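Local coordinates for protein Phikz039 (Pseudomonas phage phikz, PDB 3ZBQ) that is a phage-encoded protein of the tubulin/FtsZ family, known as PhuZ, with a bound guanosine-5'-diphosphate in the model, at residues D34-Q38 with A67-G71; D47-I52 with I88-F92; A188-L192 with Q275-V279; N207-F211 with I240-S244. All blocks are in the same frame, centred on the assembly; numbering follows the deposited sequence.

Contact 1. Residues D34-Q38 with A67-G71; sequences DTSVQ and AIGMG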
loop_
_atom_site.group_PDB
_atom_site.type_symbol
_atom_site.label_atom_id
_atom_site.label_comp_id
_atom_site.label_asym_id
_atom_site.label_seq_id
_atom_site.Cartn_x
_atom_site.Cartn_y
_atom_site.Cartn_z
ATOM N N ASP A 34 9.805 7.567 7.369
ATOM C CA ASP A 34 10.747 7.354 6.273
ATOM C C ASP A 34 12.142 7.128 6.827
ATOM O O ASP A 34 12.364 7.183 8.043
ATOM C CB ASP A 34 10.754 8.568 5.344
ATOM C CG ASP A 34 11.230 8.240 3.936
ATOM O OD1 ASP A 34 11.794 7.140 3.713
ATOM O OD2 ASP A 34 11.031 9.096 3.045
ATOM N N THR A 35 13.079 6.873 5.923
ATOM C CA THR A 35 14.494 6.712 6.266
ATOM C C THR A 35 15.304 7.846 5.647
ATOM O O THR A 35 16.521 7.747 5.469
ATOM C CB THR A 35 15.034 5.379 5.734
ATOM O OG1 THR A 35 14.844 5.348 4.315
ATOM C CG2 THR A 35 14.274 4.198 6.363
ATOM N N SER A 36 14.623 8.937 5.321
ATOM C CA SER A 36 15.228 10.003 4.529
ATOM C C SER A 36 14.673 11.361 4.947
ATOM O O SER A 36 13.459 11.515 5.084
ATOM C CB SER A 36 14.940 9.744 3.048
ATOM O OG SER A 36 15.078 10.914 2.259
ATOM N N VAL A 37 15.555 12.338 5.171
ATOM C CA VAL A 37 15.103 13.698 5.491
ATOM C C VAL A 37 14.798 14.478 4.219
ATOM O O VAL A 37 14.066 15.462 4.245
ATOM C CB VAL A 37 16.114 14.472 6.365
ATOM C CG1 VAL A 37 16.380 13.714 7.643
ATOM C CG2 VAL A 37 17.419 14.701 5.610
ATOM N N GLN A 38 15.358 14.024 3.103
ATOM C CA GLN A 38 15.184 14.729 1.840
ATOM C C GLN A 38 13.715 14.765 1.406
ATOM O O GLN A 38 13.250 15.755 0.829
ATOM C CB GLN A 38 16.045 14.100 0.743
ATOM C CG GLN A 38 16.219 15.011 -0.456
ATOM C CD GLN A 38 16.004 14.310 -1.777
ATOM O OE1 GLN A 38 15.767 13.105 -1.825
ATOM N NE2 GLN A 38 16.089 15.071 -2.869
ATOM N N ALA A 67 20.276 10.070 7.503
ATOM C CA ALA A 67 19.029 9.598 6.922
ATOM C C ALA A 67 19.014 10.019 5.473
ATOM O O ALA A 67 18.537 11.106 5.128
ATOM C CB ALA A 67 17.835 10.181 7.665
ATOM N N ILE A 68 19.572 9.169 4.621
ATOM C CA ILE A 68 19.698 9.507 3.209
ATOM C C ILE A 68 18.995 8.486 2.323
ATOM O O ILE A 68 19.345 8.315 1.156
ATOM C CB ILE A 68 21.174 9.635 2.809
ATOM C CG1 ILE A 68 21.958 8.392 3.249
ATOM C CG2 ILE A 68 21.765 10.892 3.429
ATOM C CD1 ILE A 68 23.396 8.313 2.649
ATOM N N GLY A 69 17.985 7.812 2.876
ATOM C CA GLY A 69 17.233 6.837 2.109
ATOM C C GLY A 69 17.906 5.479 2.034
ATOM O O GLY A 69 19.007 5.271 2.564
ATOM N N MET A 70 17.248 4.554 1.346
ATOM C CA MET A 70 17.760 3.198 1.205
ATOM C C MET A 70 18.024 2.820 -0.259
ATOM O O MET A 70 18.456 1.705 -0.546
ATOM C CB MET A 70 16.801 2.208 1.878
ATOM C CG MET A 70 16.850 2.274 3.396
ATOM S SD MET A 70 18.313 1.493 4.085
ATOM C CE MET A 70 19.005 2.871 4.987
ATOM N N GLY A 71 17.775 3.761 -1.170
ATOM C CA GLY A 71 18.017 3.552 -2.588
ATOM C C GLY A 71 17.584 2.210 -3.156
ATOM O O GLY A 71 18.383 1.506 -3.765
#

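Contact 2. Residues D47-I52 with I88-F92; sequences DNTIII and IAHHF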
loop_
_atom_site.group_PDB
_atom_site.type_symbol
_atom_site.label_atom_id
_atom_site.label_comp_id
_atom_site.label_asym_id
_atom_site.label_seq_id
_atom_site.Cartn_x
_atom_site.Cartn_y
_atom_site.Cartn_z
ATOM N N ASP A 47 6.011 16.889 14.954
ATOM C CA ASP A 47 4.936 16.155 15.614
ATOM C C ASP A 47 4.351 15.008 14.789
ATOM O O ASP A 47 3.842 14.042 15.355
ATOM C CB ASP A 47 3.819 17.110 16.048
ATOM C CG ASP A 47 4.265 18.060 17.142
ATOM O OD1 ASP A 47 5.189 17.690 17.902
ATOM O OD2 ASP A 47 3.700 19.171 17.238
ATOM N N ASN A 48 4.428 15.101 13.464
ATOM C CA ASN A 48 3.772 14.102 12.618
ATOM C C ASN A 48 4.716 13.222 11.793
ATOM O O ASN A 48 4.271 12.424 10.968
ATOM C CB ASN A 48 2.716 14.758 11.711
ATOM C CG ASN A 48 3.321 15.633 10.621
ATOM O OD1 ASN A 48 4.545 15.720 10.463
ATOM N ND2 ASN A 48 2.460 16.281 9.856
ATOM N N THR A 49 6.017 13.359 12.019
ATOM C CA THR A 49 6.996 12.677 11.181
ATOM C C THR A 49 8.046 11.976 12.022
ATOM O O THR A 49 8.545 12.543 13.000
ATOM C CB THR A 49 7.693 13.681 10.243
ATOM O OG1 THR A 49 6.711 14.302 9.400
ATOM C CG2 THR A 49 8.763 12.993 9.368
ATOM N N ILE A 50 8.354 10.736 11.656
ATOM C CA ILE A 50 9.473 10.002 12.244
ATOM C C ILE A 50 10.422 9.613 11.122
ATOM O O ILE A 50 10.028 8.923 10.178
ATOM C CB ILE A 50 9.018 8.718 12.975
ATOM C CG1 ILE A 50 8.285 9.064 14.262
ATOM C CG2 ILE A 50 10.223 7.843 13.308
ATOM C CD1 ILE A 50 7.676 7.848 14.951
ATOM N N ILE A 51 11.664 10.074 11.221
ATOM C CA ILE A 51 12.711 9.703 10.271
ATOM C C ILE A 51 13.661 8.711 10.942
ATOM O O ILE A 51 14.224 8.998 11.997
ATOM C CB ILE A 51 13.483 10.934 9.778
ATOM C CG1 ILE A 51 12.520 11.939 9.145
ATOM C CG2 ILE A 51 14.569 10.528 8.767
ATOM C CD1 ILE A 51 11.681 11.352 8.011
ATOM N N ILE A 52 13.811 7.530 10.349
ATOM C CA ILE A 52 14.633 6.481 10.941
ATOM C C ILE A 52 16.043 6.601 10.393
ATOM O O ILE A 52 16.280 6.355 9.207
ATOM C CB ILE A 52 14.077 5.092 10.621
ATOM C CG1 ILE A 52 12.633 4.976 11.136
ATOM C CG2 ILE A 52 14.932 4.002 11.252
ATOM C CD1 ILE A 52 11.958 3.679 10.729
ATOM N N ILE A 88 7.330 3.092 16.843
ATOM C CA ILE A 88 6.638 3.966 15.909
ATOM C C ILE A 88 5.130 3.803 16.092
ATOM O O ILE A 88 4.381 4.784 16.104
ATOM C CB ILE A 88 7.066 3.663 14.469
ATOM C CG1 ILE A 88 8.509 4.141 14.276
ATOM C CG2 ILE A 88 6.147 4.347 13.466
ATOM C CD1 ILE A 88 9.164 3.681 12.984
ATOM N N ALA A 89 4.698 2.559 16.260
ATOM C CA ALA A 89 3.271 2.273 16.448
ATOM C C ALA A 89 2.780 2.821 17.783
ATOM O O ALA A 89 1.594 3.141 17.951
ATOM C CB ALA A 89 3.011 0.779 16.354
ATOM N N HIS A 90 3.684 2.896 18.751
ATOM C CA HIS A 90 3.343 3.475 20.042
ATOM C C HIS A 90 3.219 4.987 19.903
ATOM O O HIS A 90 2.325 5.610 20.467
ATOM C CB HIS A 90 4.414 3.127 21.073
ATOM C CG HIS A 90 4.192 3.758 22.414
ATOM N ND1 HIS A 90 3.542 3.108 23.440
ATOM C CD2 HIS A 90 4.533 4.976 22.893
ATOM C CE1 HIS A 90 3.498 3.901 24.500
ATOM N NE2 HIS A 90 4.092 5.038 24.192
ATOM N N HIS A 91 4.132 5.570 19.135
ATOM C CA HIS A 91 4.172 7.009 18.901
ATOM C C HIS A 91 2.958 7.527 18.120
ATOM O O HIS A 91 2.444 8.610 18.411
ATOM C CB HIS A 91 5.447 7.356 18.136
ATOM C CG HIS A 91 5.765 8.821 18.106
ATOM N ND1 HIS A 91 4.887 9.768 17.620
ATOM C CD2 HIS A 91 6.884 9.496 18.461
ATOM C CE1 HIS A 91 5.446 10.965 17.697
ATOM N NE2 HIS A 91 6.658 10.827 18.204
ATOM N N PHE A 92 2.534 6.771 17.109
ATOM C CA PHE A 92 1.389 7.140 16.280
ATOM C C PHE A 92 0.347 6.043 16.424
ATOM O O PHE A 92 0.243 5.159 15.571
ATOM C CB PHE A 92 1.811 7.278 14.805
ATOM C CG PHE A 92 2.746 8.433 14.540
ATOM C CD1 PHE A 92 2.432 9.714 14.989
ATOM C CD2 PHE A 92 3.932 8.243 13.845
ATOM C CE1 PHE A 92 3.287 10.785 14.749
ATOM C CE2 PHE A 92 4.794 9.313 13.597
ATOM C CZ PHE A 92 4.473 10.585 14.064
#

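Contact 3. Residues A188-L192 with Q275-V279; sequences ALVIL and QMHFV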
loop_
_atom_site.group_PDB
_atom_site.type_symbol
_atom_site.label_atom_id
_atom_site.label_comp_id
_atom_site.label_asym_id
_atom_site.label_seq_id
_atom_site.Cartn_x
_atom_site.Cartn_y
_atom_site.Cartn_z
ATOM N N ALA A 188 -12.250 8.967 -0.579
ATOM C CA ALA A 188 -13.429 8.110 -0.438
ATOM C C ALA A 188 -13.344 7.311 0.855
ATOM O O ALA A 188 -14.331 7.174 1.584
ATOM C CB ALA A 188 -13.555 7.184 -1.633
ATOM N N LEU A 189 -12.161 6.777 1.136
ATOM C CA LEU A 189 -11.945 5.982 2.339
ATOM C C LEU A 189 -12.175 6.792 3.613
ATOM O O LEU A 189 -12.844 6.325 4.546
ATOM C CB LEU A 189 -10.538 5.372 2.319
ATOM C CG LEU A 189 -10.352 4.184 1.362
ATOM C CD1 LEU A 189 -8.894 3.711 1.381
ATOM C CD2 LEU A 189 -11.304 3.031 1.712
ATOM N N VAL A 190 -11.632 8.007 3.650
ATOM C CA VAL A 190 -11.841 8.885 4.802
ATOM C C VAL A 190 -13.339 9.112 5.058
ATOM O O VAL A 190 -13.793 9.055 6.206
ATOM C CB VAL A 190 -11.098 10.221 4.629
ATOM C CG1 VAL A 190 -11.563 11.221 5.661
ATOM C CG2 VAL A 190 -9.588 9.999 4.741
ATOM N N ILE A 191 -14.106 9.364 3.998
ATOM C CA ILE A 191 -15.570 9.477 4.124
ATOM C C ILE A 191 -16.193 8.181 4.658
ATOM O O ILE A 191 -17.014 8.205 5.602
ATOM C CB ILE A 191 -16.229 9.848 2.764
ATOM C CG1 ILE A 191 -15.816 11.256 2.320
ATOM C CG2 ILE A 191 -17.757 9.745 2.837
ATOM C CD1 ILE A 191 -16.235 11.600 0.903
ATOM N N LEU A 192 -15.830 7.047 4.057
ATOM C CA LEU A 192 -16.369 5.754 4.496
ATOM C C LEU A 192 -16.180 5.538 5.989
ATOM O O LEU A 192 -17.083 5.054 6.677
ATOM C CB LEU A 192 -15.722 4.588 3.734
ATOM C CG LEU A 192 -16.208 3.191 4.157
ATOM C CD1 LEU A 192 -17.714 3.040 3.896
ATOM C CD2 LEU A 192 -15.419 2.075 3.455
ATOM N N GLN A 275 -23.823 7.016 -5.020
ATOM C CA GLN A 275 -23.377 5.882 -4.225
ATOM C C GLN A 275 -21.880 5.600 -4.389
ATOM O O GLN A 275 -21.274 5.961 -5.404
ATOM C CB GLN A 275 -24.212 4.644 -4.569
ATOM C CG GLN A 275 -24.226 4.304 -6.049
ATOM C CD GLN A 275 -25.324 3.330 -6.395
ATOM O OE1 GLN A 275 -26.502 3.697 -6.442
ATOM N NE2 GLN A 275 -24.952 2.078 -6.630
ATOM N N MET A 276 -21.287 4.983 -3.370
ATOM C CA MET A 276 -19.898 4.533 -3.446
ATOM C C MET A 276 -19.824 3.121 -2.896
ATOM O O MET A 276 -20.504 2.799 -1.921
ATOM C CB MET A 276 -18.969 5.429 -2.623
ATOM C CG MET A 276 -18.653 6.778 -3.226
ATOM S SD MET A 276 -17.250 7.541 -2.375
ATOM C CE MET A 276 -17.867 7.662 -0.703
ATOM N N HIS A 277 -18.993 2.288 -3.509
ATOM C CA HIS A 277 -18.856 0.907 -3.077
ATOM C C HIS A 277 -17.404 0.562 -2.843
ATOM O O HIS A 277 -16.523 0.939 -3.616
ATOM C CB HIS A 277 -19.449 -0.048 -4.110
ATOM C CG HIS A 277 -20.859 0.280 -4.477
ATOM N ND1 HIS A 277 -21.928 -0.052 -3.673
ATOM C CD2 HIS A 277 -21.372 0.952 -5.535
ATOM C CE1 HIS A 277 -23.044 0.385 -4.231
ATOM N NE2 HIS A 277 -22.734 0.992 -5.364
ATOM N N PHE A 278 -17.159 -0.166 -1.765
ATOM C CA PHE A 278 -15.806 -0.526 -1.410
ATOM C C PHE A 278 -15.782 -2.036 -1.423
ATOM O O PHE A 278 -16.236 -2.678 -0.481
ATOM C CB PHE A 278 -15.468 0.074 -0.047
ATOM C CG PHE A 278 -15.546 1.580 -0.032
ATOM C CD1 PHE A 278 -16.772 2.228 0.110
ATOM C CD2 PHE A 278 -14.397 2.349 -0.195
ATOM C CE1 PHE A 278 -16.852 3.627 0.107
ATOM C CE2 PHE A 278 -14.473 3.750 -0.205
ATOM C CZ PHE A 278 -15.696 4.381 -0.054
ATOM N N VAL A 279 -15.297 -2.595 -2.528
ATOM C CA VAL A 279 -15.502 -4.010 -2.813
ATOM C C VAL A 279 -14.217 -4.782 -2.636
ATOM O O VAL A 279 -13.236 -4.503 -3.318
ATOM C CB VAL A 279 -16.008 -4.233 -4.255
ATOM C CG1 VAL A 279 -16.368 -5.706 -4.461
ATOM C CG2 VAL A 279 -17.220 -3.358 -4.533
#

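Contact 4. Residues N207-F211 with I240-S244; sequences NWAHF and ISIAS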
loop_
_atom_site.group_PDB
_atom_site.type_symbol
_atom_site.label_atom_id
_atom_site.label_comp_id
_atom_site.label_asym_id
_atom_site.label_seq_id
_atom_site.Cartn_x
_atom_site.Cartn_y
_atom_site.Cartn_z
ATOM N N ASN A 207 -16.081 -5.730 10.622
ATOM C CA ASN A 207 -16.369 -7.050 10.059
ATOM C C ASN A 207 -16.448 -7.083 8.539
ATOM O O ASN A 207 -16.426 -8.152 7.940
ATOM C CB ASN A 207 -17.628 -7.637 10.725
ATOM C CG ASN A 207 -17.389 -7.961 12.184
ATOM O OD1 ASN A 207 -16.240 -8.022 12.624
ATOM N ND2 ASN A 207 -18.468 -8.167 12.949
ATOM N N TRP A 208 -16.524 -5.906 7.923
ATOM C CA TRP A 208 -16.376 -5.781 6.479
ATOM C C TRP A 208 -14.908 -6.084 6.137
ATOM O O TRP A 208 -14.607 -6.876 5.239
ATOM C CB TRP A 208 -16.796 -4.367 6.019
ATOM C CG TRP A 208 -16.216 -3.960 4.676
ATOM C CD1 TRP A 208 -16.617 -4.392 3.438
ATOM C CD2 TRP A 208 -15.113 -3.062 4.450
ATOM N NE1 TRP A 208 -15.828 -3.804 2.459
ATOM C CE2 TRP A 208 -14.912 -2.986 3.057
ATOM C CE3 TRP A 208 -14.293 -2.305 5.298
ATOM C CZ2 TRP A 208 -13.899 -2.187 2.491
ATOM C CZ3 TRP A 208 -13.288 -1.514 4.726
ATOM C CH2 TRP A 208 -13.110 -1.459 3.343
ATOM N N ALA A 209 -14.000 -5.501 6.905
ATOM C CA ALA A 209 -12.568 -5.679 6.676
ATOM C C ALA A 209 -12.100 -7.051 7.169
ATOM O O ALA A 209 -11.257 -7.695 6.545
ATOM C CB ALA A 209 -11.793 -4.569 7.365
ATOM N N HIS A 210 -12.648 -7.495 8.298
ATOM C CA HIS A 210 -12.260 -8.772 8.906
ATOM C C HIS A 210 -13.284 -9.870 8.603
ATOM O O HIS A 210 -13.758 -10.567 9.504
ATOM C CB HIS A 210 -12.082 -8.610 10.428
ATOM C CG HIS A 210 -10.954 -7.703 10.800
ATOM N ND1 HIS A 210 -10.793 -7.197 12.075
ATOM C CD2 HIS A 210 -9.937 -7.195 10.066
ATOM C CE1 HIS A 210 -9.720 -6.432 12.108
ATOM N NE2 HIS A 210 -9.179 -6.411 10.901
ATOM N N PHE A 211 -13.622 -10.007 7.327
ATOM C CA PHE A 211 -14.645 -10.949 6.869
ATOM C C PHE A 211 -14.258 -12.408 7.133
ATOM O O PHE A 211 -15.101 -13.301 7.087
ATOM C CB PHE A 211 -14.848 -10.753 5.367
ATOM C CG PHE A 211 -13.559 -10.802 4.599
ATOM C CD1 PHE A 211 -13.028 -12.023 4.189
ATOM C CD2 PHE A 211 -12.844 -9.644 4.351
ATOM C CE1 PHE A 211 -11.806 -12.075 3.508
ATOM C CE2 PHE A 211 -11.631 -9.692 3.680
ATOM C CZ PHE A 211 -11.122 -10.912 3.255
ATOM N N ILE A 240 -15.994 -10.706 -2.166
ATOM C CA ILE A 240 -16.055 -11.324 -0.840
ATOM C C ILE A 240 -16.835 -10.465 0.158
ATOM O O ILE A 240 -17.755 -10.939 0.833
ATOM C CB ILE A 240 -14.637 -11.580 -0.292
ATOM C CG1 ILE A 240 -13.896 -12.573 -1.199
ATOM C CG2 ILE A 240 -14.692 -12.067 1.162
ATOM C CD1 ILE A 240 -12.368 -12.607 -0.992
ATOM N N SER A 241 -16.471 -9.191 0.236
ATOM C CA SER A 241 -17.019 -8.291 1.247
ATOM C C SER A 241 -17.220 -6.899 0.656
ATOM O O SER A 241 -16.305 -6.330 0.056
ATOM C CB SER A 241 -16.085 -8.228 2.458
ATOM O OG SER A 241 -16.682 -7.549 3.546
ATOM N N ILE A 242 -18.425 -6.354 0.813
ATOM C CA ILE A 242 -18.720 -5.054 0.228
ATOM C C ILE A 242 -19.301 -4.095 1.250
ATOM O O ILE A 242 -20.193 -4.461 2.032
ATOM C CB ILE A 242 -19.648 -5.164 -1.010
ATOM C CG1 ILE A 242 -19.892 -3.780 -1.606
ATOM C CG2 ILE A 242 -20.979 -5.822 -0.645
ATOM C CD1 ILE A 242 -20.593 -3.804 -2.960
ATOM N N ALA A 243 -18.780 -2.871 1.253
ATOM C CA ALA A 243 -19.368 -1.776 2.022
ATOM C C ALA A 243 -19.906 -0.731 1.057
ATOM O O ALA A 243 -19.176 -0.236 0.209
ATOM C CB ALA A 243 -18.344 -1.147 2.940
ATOM N N SER A 244 -21.176 -0.375 1.203
ATOM C CA SER A 244 -21.792 0.574 0.285
ATOM C C SER A 244 -22.339 1.798 1.018
ATOM O O SER A 244 -22.929 1.675 2.092
ATOM C CB SER A 244 -22.914 -0.100 -0.510
ATOM O OG SER A 244 -22.438 -1.193 -1.276
#

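Contact 1. Residues D34-Q38 with A67-G71
T35 and G69 meet through the backbone where two loops of the tubulin-like nucleotide-binding domain run side by side: the one leaving strand 30-34 and the one leading into helix 74-81. The pairing amounts to a single beta bridge, S36 with I68, built from two hydrogen bonds. G69 N donates to T35 O at 3.0 Å, and V37 N donates to A67 O at 3.2 Å with an N-H...O angle of 164°. Each donor stands above its carbonyl plane, about 45° out in the first bond. A67 O takes a second, softer donor, since S36 CA sends its hydrogen to the same oxygen over 3.5 Å. Without a side chain, G69 lets S36 CB come to 3.6 Å from G69 N.

Side-chain polar atoms find partners close by. T35 OG1, set between its own backbone N and carbonyl carbon (chi1 58°), touches M70 CG, the two side chains crossing at about a right angle, and hydrogen-bonds S108 OG. D34 accepts twice: OD1 from T35 N, on the carboxylate's anti side, and OD2 from N39 ND2. M70 lies against A77 and L80 of the helix, with its side chain about 5 Å from the guanosine-5'-diphosphate. On the apolar flank, V37 CG1 rests on A67 CB at 3.8 Å.

Contact 2. Residues D47-I52 with I88-F92
I50 drives its CD1 into the corner formed by I88, H91 and F92, packing the edge strand 49-51 of the Rossmann-like tubulin sheet against the last turn of helix 85-91. The side chain is extended, with CG1 anti to the carbonyl carbon (chi1 -71°) and CD1 carried straight on, which takes the methyl well beyond the strand. There it touches F92 CE2 at 3.5 Å and lies over one face of the H91 imidazole in a CH-pi contact, 25° off the ring normal. I88 closes a third side, its CG1 meeting I50 CD1 at 3.9 Å.

I88 is extended in the same way, and its CD1 reaches on to I52 CD1, 3.6 Å away; these two side chains cross nearly at right angles. The H91 ring reaches over the ring of F92, its CG anti to the backbone N (chi1 -167°). Its ND1 then stands above one face of the F92 ring, offset toward the rim.

F92, the first residue to leave the helical conformation, still gives its N to I88 O, and its carbonyl oxygen takes a hydrogen bond from Y10 OH. Beyond I50, the phenyl ring meets the strand's approach through its far end: CZ comes within 3.5 Å of N48 C, while D47 O lies in the ring plane, 3.4 Å from F92 CE1.

Contact 3. Residues A188-L192 with Q275-V279
L192 sets CD2 over one face of the F278 ring, shifted toward the CG rim, the methyl 3.6 Å from the ring centroid and 16° off the normal. The two side chains come from opposite directions, the leucine from helix 175-192 and the phenylalanine from strand 275-281. With CG anti to its backbone N (chi1 179°), L192 leans toward the strand; CB, CG and both methyls all lie along the ring, and CD2 lies nearest F278 CG, at 3.5 Å. L189, from the same turn of the helix, crosses the ring obliquely, its CD2 3.7 Å from F278 CD2. A188 CB meets F278 CE2, while the A188 carbonyl oxygen, already accepting from L192 N, sits 3.5 Å from F278 CZ.

M276, two residues back on the same strand face, runs out to the helix and bends at its last torsion. Its SD rests on A188 CB at 3.8 Å, and CE ends near I191 CG2, the isoleucine crossing it at about a right angle. No hydrogen bond joins the two segments. L224 and V226 of strand 222-227 complete the greasy surroundings of F278. With the helix and strand directions 95° apart, this is a buried helix-on-sheet joint, in which the long central helix of the tubulin/FtsZ fold packs on the sheet of the C-terminal domain.

Contact 4. Residues N207-F211 with I240-S244
S241 gives its hydroxyl to W208 O, a 2.8 Å hydrogen bond that pins the last turn of helix 202-209 to strand 239-246 in the C-terminal domain of this tubulin-like protein. The bond lies in the carbonyl plane, on a lone pair of the oxygen. The same W208 oxygen also lies in plane at the edge of the F211 ring, so serine and phenylalanine gather round one carbonyl.

Apolar contacts flank the bond. A243 CB sits over the five-membered ring of W208, 3.7 Å from its centroid and 10° off the normal. On the other flank, I240 CG2 lies over one face of F211, with F211 CD1 at 3.5 Å. F211 holds its ring there with CG wedged between its own N and carbonyl carbon (chi1 52°), and F211 CD2 also lies near S241 CB.

Further out, strand 239-246 has a classic beta bulge, I240 and S241 both facing I280, and at this bulge both residues point their side chains toward the helix end. I280 itself touches W208 and F211, and V222 backs both F211 and I240. The hydrogen bond from W208 NE1 to F278 O on the neighbouring strand, with A243 CB over the face, limits the rotation of the indole; A243 N, 3.3 Å from W208 NE1, is a second donor and makes no bond with it.

In the fold
All four contacts reach or flank one mixed sheet, at opposite ends. Contacts 1 and 2 share its edge: D34 pairs with I50 and I52 through backbone bonds, and I51 packs on A67. Both are only partly buried, the first held by backbone hydrogen bonds between loops near the nucleotide, the second by isoleucines of strand and helix packed with aromatic rings at the helix end. Contacts 3 and 4 are buried and lie on neighbouring strands, joined by F278 N to A243 O and by H277 ND1 with S244 OG; contact 3 is wholly apolar across its segments, whereas contact 4 adds one serine bond. Centres of contacts 1 and 4 lie about 36 Å apart.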